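Local structure of thermoresistant glucokinase (Janibacter sp. HTCC2649, 4EUN) at residues Phe57-Ala62 with Ile105-Ala110; Thr71-Ile76 with His148-Ser153; Ser125-His130 with Asp168-Val173. The protein probably phosphorylates gluconate with ATP and is built as a P-loop kinase of the nucleoside-monophosphate-kinase type. One frame throughout, in Å; residues are numbered along the deposited sequence.

Overall arrangement
Interactions 1 and 3 belong to the same parallel sheet, with centres about 15 Å apart. Each pairs an outermost strand of the chain with its inner neighbour: 56-59 with 104-108, and 127-132 with 171-175. Interaction 1 is the buried core contact. Interaction 3 is only partly buried, and charged groups gather at its start. Interaction 2 lies at the periphery, its centre about 27 Å from that of interaction 3. It joins a helix end to a loop through methionine and proline packing and one side-chain hydrogen bond, with no strand pairing. D61 touches F149, so interactions 1 and 2 meet. Both also reach the second subunit; interaction 3 does not.

Interaction 1 (Phe57-Ala62 with Ile105-Ala110); sequences FAEADA and IITCSA
A58 and T107 carry the backbone pairing of two parallel strands, 57-59 and 105-108. The A58 N to I105 O bond is 3.0 Å, and T107 N reaches A58 O at 3.1 Å. A60 N then bonds to T107 O, so the pairing runs one residue past the end of the first strand. The short strand axes diverge by 21°. CA-H...O contacts from F57 to I105 O and from I106 to A58 O accompany these bonds.

One side-chain hydrogen bond crosses the strands. E59 was modelled in two conformers. In the one described here, T107 OG1 donates to E59 OE1 at 2.7 Å and meets it from well above the carboxylate plane. The T107 hydroxyl sits between its own backbone N and carbonyl carbon (chi1 50°), which turns it toward E59. The other oxygen, E59 OE2, takes the N-H of D61 at 3.1 Å. In this conformer both carboxylate oxygens have a partner, and the group links the strand end to the 3-10 turn that follows.

Two waters extend the polar contact. Water 1 donates to D61 OD1 and accepts from S109 N. Water 2 also donates to D61 OD1, and its oxygen lies 2.5 Å from S109 OG.

The apolar contacts lie on both faces. T107 CG2 meets the F57 ring at its edge, 3.8 Å from CE1. A58 CB faces I106 CG2 on the other face. Beyond them, A60 CB lies 3.8 Å from C108 SG.

Helix 42-53 packs on the face of F57, I105 and T107, where T107 touches K42 of a probable Walker A P-loop. Helix 80-99 packs on the face of A58 and I106 through W93. Strand 31-35 flanks 104-108 on its other edge, and F57 and E59 of the second subunit pack against E59 and F57.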
ATOM      1  N   PHE A  57       3.119   4.224   4.829  1.00 20.17           N
ATOM      2  CA  PHE A  57       3.264   3.059   3.962  1.00 21.84           C
ATOM      3  C   PHE A  57       2.855   3.389   2.533  1.00 20.57           C
ATOM      4  O   PHE A  57       1.832   4.027   2.300  1.00 23.39           O
ATOM      5  CB  PHE A  57       2.403   1.914   4.509  1.00 21.07           C
ATOM      6  CG  PHE A  57       2.218   0.772   3.548  1.00 21.19           C
ATOM      7  CD1 PHE A  57       3.305   0.039   3.090  1.00 23.51           C
ATOM      8  CD2 PHE A  57       0.950   0.416   3.126  1.00 27.92           C
ATOM      9  CE1 PHE A  57       3.118  -1.005   2.210  1.00 27.95           C
ATOM     10  CE2 PHE A  57       0.762  -0.639   2.256  1.00 39.74           C
ATOM     11  CZ  PHE A  57       1.849  -1.349   1.799  1.00 30.60           C
ATOM     12  N   ALA A  58       3.662   2.944   1.571  1.00 19.92           N
ATOM     13  CA  ALA A  58       3.269   3.021   0.166  1.00 20.86           C
ATOM     14  C   ALA A  58       3.735   1.776  -0.571  1.00 18.07           C
ATOM     15  O   ALA A  58       4.742   1.169  -0.224  1.00 20.67           O
ATOM     16  CB  ALA A  58       3.850   4.252  -0.493  1.00 25.92           C
ATOM     17  N   GLU A  59       2.990   1.425  -1.612  0.53 19.43           N
ATOM     18  CA  GLU A  59       3.299   0.280  -2.446  0.53 21.75           C
ATOM     19  C   GLU A  59       3.997   0.792  -3.698  0.53 18.82           C
ATOM     20  O   GLU A  59       3.410   1.559  -4.456  0.53 22.52           O
ATOM     21  CB  GLU A  59       1.985  -0.402  -2.817  0.53 20.38           C
ATOM     22  CG  GLU A  59       2.001  -1.891  -2.607  0.53 30.64           C
ATOM     23  CD  GLU A  59       2.920  -2.578  -3.583  0.53 43.28           C
ATOM     24  OE1 GLU A  59       3.605  -3.543  -3.184  0.53 53.96           O
ATOM     25  OE2 GLU A  59       2.959  -2.144  -4.755  0.53 33.59           O
ATOM     26  N   ALA A  60       5.252   0.388  -3.904  1.00 21.58           N
ATOM     27  CA  ALA A  60       6.051   0.947  -4.995  1.00 23.18           C
ATOM     28  C   ALA A  60       5.514   0.657  -6.397  1.00 21.01           C
ATOM     29  O   ALA A  60       5.728   1.459  -7.302  1.00 24.22           O
ATOM     30  CB  ALA A  60       7.516   0.508  -4.894  1.00 22.47           C
ATOM     31  N   ASP A  61       4.811  -0.459  -6.589  1.00 20.76           N
ATOM     32  CA  ASP A  61       4.326  -0.778  -7.935  1.00 19.54           C
ATOM     33  C   ASP A  61       3.330   0.275  -8.428  1.00 18.23           C
ATOM     34  O   ASP A  61       3.118   0.407  -9.625  1.00 19.43           O
ATOM     35  CB  ASP A  61       3.699  -2.178  -8.012  1.00 21.87           C
ATOM     36  CG  ASP A  61       4.716  -3.265  -8.264  1.00 31.81           C
ATOM     37  OD1 ASP A  61       5.852  -2.943  -8.673  1.00 32.49           O
ATOM     38  OD2 ASP A  61       4.370  -4.456  -8.078  1.00 35.18           O
ATOM     39  N   ALA A  62       2.702   1.020  -7.519  1.00 17.50           N
ATOM     40  CA  ALA A  62       1.728   2.004  -7.953  1.00 18.84           C
ATOM     41  C   ALA A  62       2.410   3.145  -8.699  1.00 18.87           C
ATOM     42  O   ALA A  62       1.764   3.867  -9.457  1.00 20.98           O
ATOM     43  CB  ALA A  62       0.937   2.542  -6.752  1.00 18.79           C
ATOM     44  N   ILE A 105       7.819   4.042   4.633  1.00 17.64           N
ATOM     45  CA  ILE A 105       8.198   2.658   4.358  1.00 18.30           C
ATOM     46  C   ILE A 105       7.475   2.213   3.093  1.00 17.68           C
ATOM     47  O   ILE A 105       6.256   2.356   2.970  1.00 18.28           O
ATOM     48  CB  ILE A 105       7.919   1.711   5.556  1.00 20.08           C
ATOM     49  CG1 ILE A 105       8.379   0.286   5.246  1.00 21.10           C
ATOM     50  CG2 ILE A 105       6.432   1.736   5.984  1.00 21.20           C
ATOM     51  CD1 ILE A 105       8.472  -0.583   6.501  1.00 22.16           C
ATOM     52  N   ILE A 106       8.228   1.680   2.134  1.00 17.85           N
ATOM     53  CA  ILE A 106       7.638   1.246   0.875  1.00 16.59           C
ATOM     54  C   ILE A 106       7.995  -0.203   0.604  1.00 18.57           C
ATOM     55  O   ILE A 106       9.060  -0.672   1.001  1.00 18.95           O
ATOM     56  CB  ILE A 106       8.088   2.124  -0.318  1.00 19.77           C
ATOM     57  CG1 ILE A 106       9.573   1.968  -0.596  1.00 24.82           C
ATOM     58  CG2 ILE A 106       7.742   3.599  -0.065  1.00 23.19           C
ATOM     59  CD1 ILE A 106      10.042   2.798  -1.783  1.00 28.15           C
ATOM     60  N   THR A 107       7.103  -0.910  -0.086  1.00 18.91           N
ATOM     61  CA  THR A 107       7.420  -2.258  -0.550  1.00 17.45           C
ATOM     62  C   THR A 107       7.901  -2.192  -1.984  1.00 22.34           C
ATOM     63  O   THR A 107       7.275  -1.525  -2.802  1.00 25.02           O
ATOM     64  CB  THR A 107       6.185  -3.148  -0.498  1.00 22.04           C
ATOM     65  OG1 THR A 107       5.094  -2.473  -1.136  1.00 25.84           O
ATOM     66  CG2 THR A 107       5.792  -3.429   0.940  1.00 28.32           C
ATOM     67  N   CYS A 108       9.002  -2.882  -2.282  1.00 20.78           N
ATOM     68  CA  CYS A 108       9.518  -2.998  -3.648  1.00 25.78           C
ATOM     69  C   CYS A 108       9.703  -4.461  -4.025  1.00 26.85           C
ATOM     70  O   CYS A 108      10.031  -5.287  -3.174  1.00 27.20           O
ATOM     71  CB  CYS A 108      10.895  -2.341  -3.772  1.00 33.79           C
ATOM     72  SG  CYS A 108      10.892  -0.557  -3.653  1.00 28.66           S
ATOM     73  N   SER A 109       9.546  -4.775  -5.309  1.00 24.86           N
ATOM     74  CA  SER A 109       9.942  -6.084  -5.825  1.00 24.85           C
ATOM     75  C   SER A 109      11.471  -6.181  -5.864  1.00 22.75           C
ATOM     76  O   SER A 109      12.164  -5.423  -5.186  1.00 25.99           O
ATOM     77  CB  SER A 109       9.350  -6.304  -7.214  1.00 26.68           C
ATOM     78  OG  SER A 109       9.555  -5.163  -8.022  1.00 33.77           O
ATOM     79  N   ALA A 110      12.007  -7.125  -6.645  1.00 23.24           N
ATOM     80  CA  ALA A 110      13.447  -7.387  -6.637  1.00 26.81           C
ATOM     81  C   ALA A 110      14.251  -6.172  -7.084  1.00 28.05           C
ATOM     82  O   ALA A 110      13.901  -5.509  -8.063  1.00 29.18           O
ATOM     83  CB  ALA A 110      13.768  -8.561  -7.511  1.00 20.59           C
TER
HETATM   84  O   HOH W   1       7.730  -3.025  -6.431  1.00 23.69           O
HETATM   85  O   HOH W   2       7.877  -4.474  -9.757  1.00 33.83           O

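Interaction 2 (Thr71-Ile76 with His148-Ser153)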
ATOM      1  N   THR A  71       2.909  -5.046 -18.984  1.00 20.23           N
ATOM      2  CA  THR A  71       3.997  -5.813 -19.603  1.00 20.34           C
ATOM      3  C   THR A  71       4.413  -6.951 -18.682  1.00 22.06           C
ATOM      4  O   THR A  71       4.549  -8.096 -19.117  1.00 21.15           O
ATOM      5  CB  THR A  71       5.196  -4.899 -19.910  1.00 23.73           C
ATOM      6  OG1 THR A  71       4.800  -3.927 -20.886  1.00 26.45           O
ATOM      7  CG2 THR A  71       6.363  -5.703 -20.464  1.00 25.06           C
ATOM      8  N   MET A  72       4.599  -6.646 -17.401  1.00 20.32           N
ATOM      9  CA  MET A  72       4.955  -7.669 -16.431  1.00 19.11           C
ATOM     10  C   MET A  72       3.837  -8.677 -16.249  1.00 23.21           C
ATOM     11  O   MET A  72       4.097  -9.863 -16.072  1.00 22.63           O
ATOM     12  CB  MET A  72       5.334  -7.048 -15.086  1.00 18.59           C
ATOM     13  CG  MET A  72       6.600  -6.261 -15.141  1.00 20.39           C
ATOM     14  SD  MET A  72       7.103  -5.726 -13.497  1.00 24.23           S
ATOM     15  CE  MET A  72       5.963  -4.369 -13.222  1.00 21.17           C
ATOM     16  N   GLN A  73       2.587  -8.221 -16.298  1.00 20.00           N
ATOM     17  CA  GLN A  73       1.477  -9.153 -16.123  1.00 20.89           C
ATOM     18  C   GLN A  73       1.380 -10.191 -17.242  1.00 21.71           C
ATOM     19  O   GLN A  73       0.788 -11.257 -17.054  1.00 23.69           O
ATOM     20  CB  GLN A  73       0.150  -8.418 -15.955  1.00 21.97           C
ATOM     21  CG  GLN A  73       0.024  -7.768 -14.584  1.00 20.86           C
ATOM     22  CD  GLN A  73      -1.313  -7.097 -14.402  1.00 25.74           C
ATOM     23  OE1 GLN A  73      -1.831  -6.473 -15.328  1.00 26.93           O
ATOM     24  NE2 GLN A  73      -1.892  -7.241 -13.214  1.00 29.91           N
ATOM     25  N   ARG A  74       1.930  -9.869 -18.409  1.00 21.76           N
ATOM     26  CA  ARG A  74       1.972 -10.840 -19.506  1.00 22.83           C
ATOM     27  C   ARG A  74       3.170 -11.771 -19.386  1.00 23.04           C
ATOM     28  O   ARG A  74       3.321 -12.697 -20.186  1.00 23.06           O
ATOM     29  CB  ARG A  74       1.958 -10.148 -20.879  1.00 24.53           C
ATOM     30  CG  ARG A  74       0.663  -9.395 -21.146  1.00 24.89           C
ATOM     31  CD  ARG A  74       0.475  -8.999 -22.600  1.00 27.01           C
ATOM     32  NE  ARG A  74       1.638  -8.290 -23.130  1.00 27.53           N
ATOM     33  CZ  ARG A  74       1.880  -6.997 -22.948  1.00 28.34           C
ATOM     34  NH1 ARG A  74       1.040  -6.252 -22.244  1.00 26.44           N
ATOM     35  NH2 ARG A  74       2.962  -6.448 -23.480  1.00 38.13           N
ATOM     36  N   GLY A  75       4.019 -11.526 -18.391  1.00 24.05           N
ATOM     37  CA  GLY A  75       5.156 -12.394 -18.121  1.00 22.49           C
ATOM     38  C   GLY A  75       6.473 -11.911 -18.696  1.00 24.04           C
ATOM     39  O   GLY A  75       7.451 -12.669 -18.748  1.00 23.40           O
ATOM     40  N   ILE A  76       6.512 -10.654 -19.131  1.00 22.11           N
ATOM     41  CA  ILE A  76       7.741 -10.109 -19.712  1.00 21.28           C
ATOM     42  C   ILE A  76       8.478  -9.322 -18.643  1.00 22.33           C
ATOM     43  O   ILE A  76       7.932  -8.373 -18.093  1.00 21.86           O
ATOM     44  CB  ILE A  76       7.447  -9.143 -20.860  1.00 28.88           C
ATOM     45  CG1 ILE A  76       6.683  -9.835 -21.985  1.00 33.19           C
ATOM     46  CG2 ILE A  76       8.721  -8.514 -21.368  1.00 30.94           C
ATOM     47  CD1 ILE A  76       5.326  -9.256 -22.183  1.00 34.44           C
ATOM     48  N   HIS A 148      -3.573 -13.839  -8.739  1.00 40.89           N
ATOM     49  CA  HIS A 148      -2.225 -13.300  -8.712  1.00 33.44           C
ATOM     50  C   HIS A 148      -2.157 -12.012  -9.505  1.00 32.55           C
ATOM     51  O   HIS A 148      -2.666 -11.920 -10.624  1.00 35.97           O
ATOM     52  CB  HIS A 148      -1.207 -14.316  -9.235  1.00 34.45           C
ATOM     53  CG  HIS A 148      -1.107 -15.548  -8.391  1.00 52.42           C
ATOM     54  ND1 HIS A 148      -1.544 -16.781  -8.818  1.00 66.24           N
ATOM     55  CD2 HIS A 148      -0.644 -15.726  -7.131  1.00 49.43           C
ATOM     56  CE1 HIS A 148      -1.341 -17.672  -7.863  1.00 64.64           C
ATOM     57  NE2 HIS A 148      -0.797 -17.058  -6.829  1.00 55.88           N
ATOM     58  N   PHE A 149      -1.526 -11.014  -8.904  1.00 27.69           N
ATOM     59  CA  PHE A 149      -1.302  -9.743  -9.564  1.00 27.50           C
ATOM     60  C   PHE A 149      -0.238  -9.924 -10.651  1.00 30.94           C
ATOM     61  O   PHE A 149      -0.339  -9.353 -11.742  1.00 28.33           O
ATOM     62  CB  PHE A 149      -0.885  -8.716  -8.508  1.00 32.78           C
ATOM     63  CG  PHE A 149      -0.470  -7.403  -9.072  1.00 25.28           C
ATOM     64  CD1 PHE A 149      -1.295  -6.717  -9.959  1.00 28.28           C
ATOM     65  CD2 PHE A 149       0.746  -6.840  -8.708  1.00 25.04           C
ATOM     66  CE1 PHE A 149      -0.895  -5.502 -10.494  1.00 30.60           C
ATOM     67  CE2 PHE A 149       1.144  -5.617  -9.221  1.00 30.07           C
ATOM     68  CZ  PHE A 149       0.324  -4.946 -10.113  1.00 28.87           C
ATOM     69  N   MET A 150       0.758 -10.759 -10.364  1.00 25.50           N
ATOM     70  CA  MET A 150       1.833 -11.049 -11.313  1.00 25.96           C
ATOM     71  C   MET A 150       1.918 -12.545 -11.578  1.00 21.76           C
ATOM     72  O   MET A 150       1.633 -13.355 -10.693  1.00 23.67           O
ATOM     73  CB  MET A 150       3.172 -10.549 -10.762  1.00 25.06           C
ATOM     74  CG  MET A 150       3.283  -9.035 -10.731  1.00 31.43           C
ATOM     75  SD  MET A 150       3.426  -8.394 -12.406  1.00 30.40           S
ATOM     76  CE  MET A 150       2.635  -6.798 -12.264  1.00 25.29           C
ATOM     77  N   PRO A 151       2.329 -12.924 -12.796  1.00 24.32           N
ATOM     78  CA  PRO A 151       2.357 -14.352 -13.124  1.00 22.92           C
ATOM     79  C   PRO A 151       3.483 -15.075 -12.404  1.00 22.75           C
ATOM     80  O   PRO A 151       4.543 -14.495 -12.182  1.00 23.37           O
ATOM     81  CB  PRO A 151       2.614 -14.367 -14.639  1.00 28.90           C
ATOM     82  CG  PRO A 151       3.182 -13.005 -14.955  1.00 24.21           C
ATOM     83  CD  PRO A 151       2.574 -12.064 -13.966  1.00 26.66           C
ATOM     84  N   ALA A 152       3.241 -16.328 -12.034  1.00 23.68           N
ATOM     85  CA  ALA A 152       4.236 -17.150 -11.371  1.00 24.55           C
ATOM     86  C   ALA A 152       5.512 -17.281 -12.189  1.00 22.67           C
ATOM     87  O   ALA A 152       6.589 -17.484 -11.627  1.00 22.91           O
ATOM     88  CB  ALA A 152       3.658 -18.523 -11.065  1.00 28.26           C
ATOM     89  N   SER A 153       5.386 -17.183 -13.512  1.00 24.44           N
ATOM     90  CA  SER A 153       6.527 -17.366 -14.407  1.00 25.61           C
ATOM     91  C   SER A 153       7.586 -16.283 -14.225  1.00 25.03           C
ATOM     92  O   SER A 153       8.735 -16.465 -14.634  1.00 30.19           O
ATOM     93  CB  SER A 153       6.072 -17.407 -15.870  1.00 28.62           C
ATOM     94  OG  SER A 153       5.591 -16.140 -16.282  1.00 31.47           O
TER
HETATM   95  O   HOH W   3       8.246 -14.700 -17.421  1.00 36.38           O
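F149 gives its carbonyl oxygen to the side chain of Q73. The Q73 NE2 to F149 O bond is 3.0 Å and bends to 154° at the hydrogen. It lies in the carbonyl plane, on a lone pair, and close to the plane of the Q73 amide. The extended Q73 chain crosses F149 at about a right angle, and NE2 also comes within 3.4 Å of ring atom CD1.

M150 follows with a chain bent at chi2 (-71°) and again at chi3. The bends bring SD to 3.6 Å from M72 CB. The methyl CE lies 3.6 Å from Q73 CG and also rests over one face of the F149 ring, offset toward its rim.

P151 sets its ring against the end of helix 66-73. Its CD is 3.4 Å from M72 O, and its CG is near Q73 O. G75 ends that helix in a Schellman motif with positive phi.

At S153, water 3 lies 3.2 Å from OG and bonds weakly to O; it also donates to G75 O at 2.6 Å.

The contact joins the C-terminal end of helix 66-73 to the loop between helices 135-142 and 155-161. I69 of the same helix packs on F149 and M150, and V102 of the second subunit packs on Q73.

Interaction 3 (Ser125-His130 with Asp168-Val173); sequences SVDFLH and DESGIV
This is a parallel strand pairing at one edge of the chain's central sheet, where D127-H130 lies beside S170-V173. The short strand axes are 4.8 Å apart and nearly parallel, at 8°. F128 N bonds to S170 O at 2.9 Å. I172 N bonds to F128 O, and H130 N bonds to I172 O at 2.8 Å. The last of these is almost straight, at 175°.

The pairing opens with a side-chain bond. S170 OG donates to D127 OD1 at 2.6 Å and approaches on the anti side, near the carboxylate plane. The hydroxyl lies anti to the S170 backbone N (chi1 172°), and this swings it across to D127. R30 makes a salt bridge with the other oxygen, D127 OD2, so both carboxylate oxygens have a partner. Water 4 bridges the backbones at the same end: it donates to V126 O and accepts from S170 N. S170 O and this water both lie at the edge of the F128 ring.

Side-chain packing follows further along. L129 and I172 form an apolar pair, side by side and pointing the same way, with L129 CD2 3.7 Å from I172 CG1. On the opposite face of the sheet H130 and V173 also run side by side, and H130 ND1 lies 3.8 Å from V173 CG2. The polar end of H130 has its bond outside the pair, from NE2 to D132.

G171 sits opposite F128, with CA only 3.0 Å from F128 O. Helix 180-191 packs on the L129 and I172 face, through A187 and W190. Helix 113-119 lies on the F128 face. Strand 31-35 borders 127-132 on the other side. The parallel sheet with strand order 2-3-1-4-5 and helices on both faces is the core of the nucleoside-monophosphate-kinase group of P-loop proteins.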
ATOM      1  N   SER A 125      18.706   8.970   3.910  1.00 26.18           N
ATOM      2  CA  SER A 125      19.151   7.601   4.165  1.00 26.42           C
ATOM      3  C   SER A 125      18.062   6.638   3.725  1.00 25.72           C
ATOM      4  O   SER A 125      16.889   7.011   3.662  1.00 25.92           O
ATOM      5  CB  SER A 125      19.444   7.382   5.650  1.00 33.05           C
ATOM      6  OG  SER A 125      18.276   7.594   6.428  1.00 32.90           O
ATOM      7  N   VAL A 126      18.451   5.404   3.404  1.00 25.43           N
ATOM      8  CA  VAL A 126      17.488   4.338   3.132  1.00 27.05           C
ATOM      9  C   VAL A 126      17.922   3.019   3.777  1.00 28.05           C
ATOM     10  O   VAL A 126      19.043   2.542   3.557  1.00 26.70           O
ATOM     11  CB  VAL A 126      17.256   4.105   1.623  1.00 24.04           C
ATOM     12  CG1 VAL A 126      16.118   3.103   1.417  1.00 23.49           C
ATOM     13  CG2 VAL A 126      16.913   5.402   0.912  1.00 25.87           C
ATOM     14  N   ASP A 127      17.029   2.438   4.574  1.00 22.69           N
ATOM     15  CA  ASP A 127      17.301   1.166   5.233  1.00 23.27           C
ATOM     16  C   ASP A 127      16.490   0.085   4.559  1.00 19.75           C
ATOM     17  O   ASP A 127      15.307   0.270   4.295  1.00 22.69           O
ATOM     18  CB  ASP A 127      16.919   1.241   6.715  1.00 28.41           C
ATOM     19  CG  ASP A 127      17.687   2.307   7.465  1.00 32.05           C
ATOM     20  OD1 ASP A 127      18.939   2.292   7.426  1.00 29.73           O
ATOM     21  OD2 ASP A 127      17.031   3.167   8.089  1.00 32.21           O
ATOM     22  N   PHE A 128      17.121  -1.051   4.270  1.00 20.64           N
ATOM     23  CA  PHE A 128      16.444  -2.106   3.533  1.00 20.36           C
ATOM     24  C   PHE A 128      16.112  -3.296   4.407  1.00 22.24           C
ATOM     25  O   PHE A 128      16.939  -3.744   5.196  1.00 24.48           O
ATOM     26  CB  PHE A 128      17.323  -2.560   2.350  1.00 20.81           C
ATOM     27  CG  PHE A 128      17.415  -1.537   1.266  1.00 21.46           C
ATOM     28  CD1 PHE A 128      18.346  -0.506   1.337  1.00 22.62           C
ATOM     29  CD2 PHE A 128      16.527  -1.573   0.196  1.00 18.55           C
ATOM     30  CE1 PHE A 128      18.400   0.471   0.344  1.00 22.72           C
ATOM     31  CE2 PHE A 128      16.578  -0.608  -0.800  1.00 18.56           C
ATOM     32  CZ  PHE A 128      17.513   0.413  -0.725  1.00 21.02           C
ATOM     33  N   LEU A 129      14.887  -3.794   4.275  1.00 20.13           N
ATOM     34  CA  LEU A 129      14.517  -5.081   4.851  1.00 18.15           C
ATOM     35  C   LEU A 129      14.361  -6.031   3.676  1.00 19.40           C
ATOM     36  O   LEU A 129      13.464  -5.881   2.847  1.00 18.88           O
ATOM     37  CB  LEU A 129      13.209  -4.974   5.640  1.00 19.71           C
ATOM     38  CG  LEU A 129      13.158  -3.926   6.752  1.00 21.39           C
ATOM     39  CD1 LEU A 129      11.749  -3.862   7.322  1.00 20.98           C
ATOM     40  CD2 LEU A 129      14.165  -4.236   7.848  1.00 26.33           C
ATOM     41  N   HIS A 130      15.259  -7.000   3.588  1.00 19.32           N
ATOM     42  CA  HIS A 130      15.260  -7.928   2.459  1.00 19.98           C
ATOM     43  C   HIS A 130      14.526  -9.217   2.844  1.00 22.23           C
ATOM     44  O   HIS A 130      15.060 -10.049   3.576  1.00 21.68           O
ATOM     45  CB  HIS A 130      16.703  -8.217   2.052  1.00 20.72           C
ATOM     46  CG  HIS A 130      16.849  -9.262   0.991  1.00 20.71           C
ATOM     47  ND1 HIS A 130      18.066  -9.846   0.707  1.00 20.66           N
ATOM     48  CD2 HIS A 130      15.951  -9.821   0.145  1.00 22.15           C
ATOM     49  CE1 HIS A 130      17.907 -10.733  -0.261  1.00 22.75           C
ATOM     50  NE2 HIS A 130      16.639 -10.743  -0.618  1.00 21.42           N
ATOM     51  N   ASP A 168      28.398  -2.175   2.353  1.00 34.20           N
ATOM     52  CA  ASP A 168      28.299  -0.731   2.567  1.00 31.42           C
ATOM     53  C   ASP A 168      26.852  -0.230   2.523  1.00 32.09           C
ATOM     54  O   ASP A 168      26.604   0.976   2.591  1.00 36.24           O
ATOM     55  CB  ASP A 168      29.164   0.034   1.566  1.00 40.96           C
ATOM     56  CG  ASP A 168      28.802  -0.271   0.131  1.00 41.90           C
ATOM     57  OD1 ASP A 168      28.219  -1.348  -0.128  1.00 40.45           O
ATOM     58  OD2 ASP A 168      29.111   0.564  -0.747  1.00 56.43           O
ATOM     59  N   GLU A 169      25.904  -1.154   2.419  1.00 29.00           N
ATOM     60  CA  GLU A 169      24.495  -0.786   2.444  1.00 28.96           C
ATOM     61  C   GLU A 169      23.921  -0.990   3.836  1.00 29.48           C
ATOM     62  O   GLU A 169      24.475  -1.726   4.649  1.00 35.71           O
ATOM     63  CB  GLU A 169      23.706  -1.632   1.446  1.00 28.33           C
ATOM     64  CG  GLU A 169      24.216  -1.570   0.027  1.00 30.27           C
ATOM     65  CD  GLU A 169      23.315  -2.307  -0.934  1.00 26.78           C
ATOM     66  OE1 GLU A 169      23.531  -3.519  -1.151  1.00 26.00           O
ATOM     67  OE2 GLU A 169      22.376  -1.687  -1.465  1.00 26.38           O
ATOM     68  N   SER A 170      22.793  -0.344   4.105  1.00 28.86           N
ATOM     69  CA  SER A 170      22.125  -0.525   5.385  1.00 27.58           C
ATOM     70  C   SER A 170      20.936  -1.438   5.179  1.00 29.45           C
ATOM     71  O   SER A 170      19.963  -1.065   4.527  1.00 27.93           O
ATOM     72  CB  SER A 170      21.655   0.811   5.946  1.00 29.50           C
ATOM     73  OG  SER A 170      20.855   0.623   7.096  1.00 30.84           O
ATOM     74  N   GLY A 171      21.013  -2.648   5.715  1.00 30.63           N
ATOM     75  CA  GLY A 171      19.903  -3.566   5.571  1.00 28.00           C
ATOM     76  C   GLY A 171      20.068  -4.843   6.356  1.00 27.82           C
ATOM     77  O   GLY A 171      21.178  -5.174   6.789  1.00 29.21           O
ATOM     78  N   ILE A 172      18.956  -5.547   6.557  1.00 26.25           N
ATOM     79  CA  ILE A 172      18.997  -6.897   7.114  1.00 33.07           C
ATOM     80  C   ILE A 172      18.120  -7.847   6.305  1.00 26.16           C
ATOM     81  O   ILE A 172      17.188  -7.421   5.621  1.00 25.84           O
ATOM     82  CB  ILE A 172      18.518  -6.937   8.572  1.00 29.87           C
ATOM     83  CG1 ILE A 172      17.130  -6.316   8.684  1.00 32.73           C
ATOM     84  CG2 ILE A 172      19.538  -6.272   9.492  1.00 38.60           C
ATOM     85  CD1 ILE A 172      16.402  -6.681   9.964  1.00 40.68           C
ATOM     86  N   VAL A 173      18.435  -9.138   6.390  1.00 26.68           N
ATOM     87  CA  VAL A 173      17.642 -10.176   5.747  1.00 23.74           C
ATOM     88  C   VAL A 173      16.565 -10.705   6.693  1.00 33.63           C
ATOM     89  O   VAL A 173      16.819 -10.930   7.879  1.00 41.25           O
ATOM     90  CB  VAL A 173      18.544 -11.342   5.264  1.00 29.71           C
ATOM     91  CG1 VAL A 173      17.704 -12.522   4.802  1.00 36.38           C
ATOM     92  CG2 VAL A 173      19.430 -10.875   4.139  1.00 33.00           C
TER
HETATM   93  O   HOH W   4      21.287   1.619   2.415  1.00 28.05           O